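Cupin type-2 domain-containing protein (Burkholderia xenovorans, PDB 2O8Q) is of unknown function but has a cupin-like fold that binds a nickel ion. Local coordinates at residues A[66-72]-A[109-115]. Sequence-based numbering, arbitrary orientation. Where two conformers were deposited one is given.
Sequences QLFYVLR and DLEVLEI
The guanidinium of R72 lies over the start of segment 109-115: D109 CB sits 3.6 Å above the plane, over its centre, and D109 O lies over a face. R72 NE is 2.7 Å from D109 O, but the angle is too poor for a hydrogen bond; a bend at chi3 (58°) brings the group there. V112 CG2 meets the F68 ring at its edge, near the ring plane. The E114 side chain runs alongside the same ring, its carboxylate turned 32° from it, with E114 CD 3.4 Å from F68 CE1. E114 OE2 accepts a hydrogen bond from Q66 NE2 (2.8 Å), the amide and carboxylate planes only 22° apart, while H44 NE2 bonds OE1; both carboxylate oxygens of this buried glutamate are thus engaged. The Q66 side chain lies about 5 Å from the nickel ion bound by H59, H61 and H101.

L67 with I115 and Y69 with L113 form antiparallel hydrogen-bonded pairs. Beyond V70 the register slips by one: E111 O accepts from both L71 N (2.7 Å) and R72 N (3.1 Å), a classic beta bulge that turns L71 CB toward the partner strand. Strand 66-72 lies between 92-94 and 111-116 in the antiparallel cupin sheet, and strand 42-48 flanks 111-116 beyond. V75 packs on V70 and L110, whereas L67, Y69 and L71 touch the second subunit.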
loop_
_atom_site.group_PDB
_atom_site.type_symbol
_atom_site.label_atom_id
_atom_site.label_comp_id
_atom_site.label_asym_id
_atom_site.label_seq_id
_atom_site.Cartn_x
_atom_site.Cartn_y
_atom_site.Cartn_z
ATOM N N GLN A 66 2.977 -8.153 -4.023
ATOM C CA GLN A 66 3.300 -9.519 -3.736
ATOM C C GLN A 66 4.788 -9.839 -4.010
ATOM O O GLN A 66 5.268 -9.663 -5.109
ATOM C CB GLN A 66 2.419 -10.454 -4.590
ATOM C CG GLN A 66 2.623 -11.917 -4.242
ATOM C CD GLN A 66 1.550 -12.794 -4.894
ATOM O OE1 GLN A 66 1.286 -12.648 -6.097
ATOM N NE2 GLN A 66 0.944 -13.710 -4.087
ATOM N N LEU A 67 5.482 -10.315 -2.968
ATOM C CA LEU A 67 6.905 -10.646 -3.086
ATOM C C LEU A 67 7.223 -11.960 -2.429
ATOM O O LEU A 67 6.736 -12.219 -1.324
ATOM C CB LEU A 67 7.752 -9.575 -2.358
ATOM C CG LEU A 67 9.282 -9.685 -2.395
ATOM C CD1 LEU A 67 9.894 -9.622 -3.806
ATOM C CD2 LEU A 67 9.916 -8.582 -1.511
ATOM N N PHE A 68 8.040 -12.797 -3.083
ATOM C CA PHE A 68 8.557 -14.028 -2.495
ATOM C C PHE A 68 10.067 -13.902 -2.349
ATOM O O PHE A 68 10.754 -13.374 -3.255
ATOM C CB PHE A 68 8.293 -15.218 -3.422
ATOM C CG PHE A 68 6.830 -15.524 -3.530
ATOM C CD1 PHE A 68 6.183 -16.284 -2.559
ATOM C CD2 PHE A 68 6.063 -14.919 -4.490
ATOM C CE1 PHE A 68 4.823 -16.494 -2.622
ATOM C CE2 PHE A 68 4.712 -15.141 -4.529
ATOM C CZ PHE A 68 4.092 -15.901 -3.605
ATOM N N TYR A 69 10.554 -14.389 -1.213
ATOM C CA TYR A 69 12.008 -14.485 -0.941
ATOM C C TYR A 69 12.303 -15.901 -0.481
ATOM O O TYR A 69 11.829 -16.333 0.517
ATOM C CB TYR A 69 12.468 -13.451 0.093
ATOM C CG TYR A 69 13.971 -13.354 0.236
ATOM C CD1 TYR A 69 14.639 -14.256 1.044
ATOM C CD2 TYR A 69 14.708 -12.434 -0.487
ATOM C CE1 TYR A 69 16.017 -14.193 1.153
ATOM C CE2 TYR A 69 16.064 -12.357 -0.368
ATOM C CZ TYR A 69 16.728 -13.240 0.440
ATOM O OH TYR A 69 18.114 -13.183 0.548
ATOM N N VAL A 70 13.101 -16.625 -1.251
ATOM C CA VAL A 70 13.397 -18.023 -0.938
ATOM C C VAL A 70 14.433 -18.138 0.169
ATOM O O VAL A 70 15.539 -17.598 0.087
ATOM C CB VAL A 70 13.836 -18.809 -2.182
ATOM C CG1 VAL A 70 14.111 -20.273 -1.780
ATOM C CG2 VAL A 70 12.761 -18.713 -3.258
ATOM N N LEU A 71 14.058 -18.880 1.227
ATOM C CA LEU A 71 14.911 -19.035 2.420
ATOM C C LEU A 71 15.739 -20.329 2.373
ATOM O O LEU A 71 16.811 -20.421 2.969
ATOM C CB LEU A 71 14.020 -19.012 3.670
ATOM C CG LEU A 71 13.206 -17.728 3.876
ATOM C CD1 LEU A 71 12.161 -17.934 4.984
ATOM C CD2 LEU A 71 14.136 -16.539 4.159
ATOM N N ARG A 72 15.191 -21.364 1.719
ATOM C CA ARG A 72 15.802 -22.710 1.673
ATOM C C ARG A 72 15.209 -23.445 0.489
ATOM O O ARG A 72 14.068 -23.241 0.128
ATOM C CB ARG A 72 15.484 -23.476 2.955
ATOM C CG ARG A 72 16.234 -24.798 3.111
ATOM C CD ARG A 72 15.827 -25.552 4.419
ATOM N NE ARG A 72 14.377 -25.824 4.450
ATOM C CZ ARG A 72 13.802 -26.911 4.973
ATOM N NH1 ARG A 72 14.551 -27.878 5.520
ATOM N NH2 ARG A 72 12.468 -27.046 4.935
ATOM N N ASP A 109 12.617 -29.489 0.538
ATOM C CA ASP A 109 13.000 -28.605 1.628
ATOM C C ASP A 109 12.672 -27.128 1.354
ATOM O O ASP A 109 13.160 -26.250 2.060
ATOM C CB ASP A 109 14.467 -28.776 1.966
ATOM C CG ASP A 109 15.387 -28.355 0.862
ATOM O OD1 ASP A 109 14.975 -28.291 -0.314
ATOM O OD2 ASP A 109 16.549 -28.065 1.176
ATOM N N LEU A 110 11.870 -26.837 0.344
ATOM C CA LEU A 110 11.552 -25.437 0.083
ATOM C C LEU A 110 10.994 -24.709 1.322
ATOM O O LEU A 110 10.062 -25.199 1.976
ATOM C CB LEU A 110 10.519 -25.287 -1.038
ATOM C CG LEU A 110 10.001 -23.869 -1.345
ATOM C CD1 LEU A 110 11.139 -23.076 -1.977
ATOM C CD2 LEU A 110 8.730 -23.934 -2.208
ATOM N N GLU A 111 11.544 -23.527 1.584
ATOM C CA GLU A 111 10.976 -22.570 2.549
ATOM C C GLU A 111 11.043 -21.192 1.916
ATOM O O GLU A 111 12.120 -20.784 1.495
ATOM C CB GLU A 111 11.796 -22.600 3.837
ATOM C CG GLU A 111 11.143 -21.878 5.013
ATOM C CD GLU A 111 11.940 -22.008 6.302
ATOM O OE1 GLU A 111 13.167 -22.243 6.220
ATOM O OE2 GLU A 111 11.345 -21.867 7.387
ATOM N N VAL A 112 9.919 -20.477 1.854
ATOM C CA VAL A 112 9.849 -19.215 1.149
ATOM C C VAL A 112 9.011 -18.251 1.965
ATOM O O VAL A 112 7.926 -18.608 2.434
ATOM C CB VAL A 112 9.328 -19.425 -0.317
ATOM C CG1 VAL A 112 7.966 -20.064 -0.340
ATOM C CG2 VAL A 112 9.368 -18.100 -1.108
ATOM N N LEU A 113 9.470 -17.022 2.083
ATOM C CA LEU A 113 8.701 -15.964 2.717
ATOM C C LEU A 113 7.883 -15.252 1.635
ATOM O O LEU A 113 8.385 -14.880 0.586
ATOM C CB LEU A 113 9.664 -14.965 3.356
ATOM C CG LEU A 113 9.073 -13.731 4.042
ATOM C CD1 LEU A 113 8.240 -14.084 5.302
ATOM C CD2 LEU A 113 10.218 -12.685 4.375
ATOM N N GLU A 114 6.604 -15.066 1.926
ATOM C CA GLU A 114 5.682 -14.349 1.071
ATOM C C GLU A 114 5.219 -13.118 1.850
ATOM O O GLU A 114 4.811 -13.246 2.993
ATOM C CB GLU A 114 4.433 -15.173 0.695
ATOM C CG GLU A 114 3.429 -14.430 -0.206
ATOM C CD GLU A 114 2.269 -15.275 -0.655
ATOM O OE1 GLU A 114 1.957 -16.310 0.006
ATOM O OE2 GLU A 114 1.606 -14.923 -1.673
ATOM N N ILE A 115 5.274 -11.954 1.184
ATOM C CA ILE A 115 4.758 -10.685 1.693
ATOM C C ILE A 115 3.720 -10.223 0.680
ATOM O O ILE A 115 4.013 -10.133 -0.499
ATOM C CB ILE A 115 5.848 -9.624 1.873
ATOM C CG1 ILE A 115 7.068 -10.201 2.597
ATOM C CG2 ILE A 115 5.231 -8.365 2.534
ATOM C CD1 ILE A 115 8.216 -10.707 1.683
#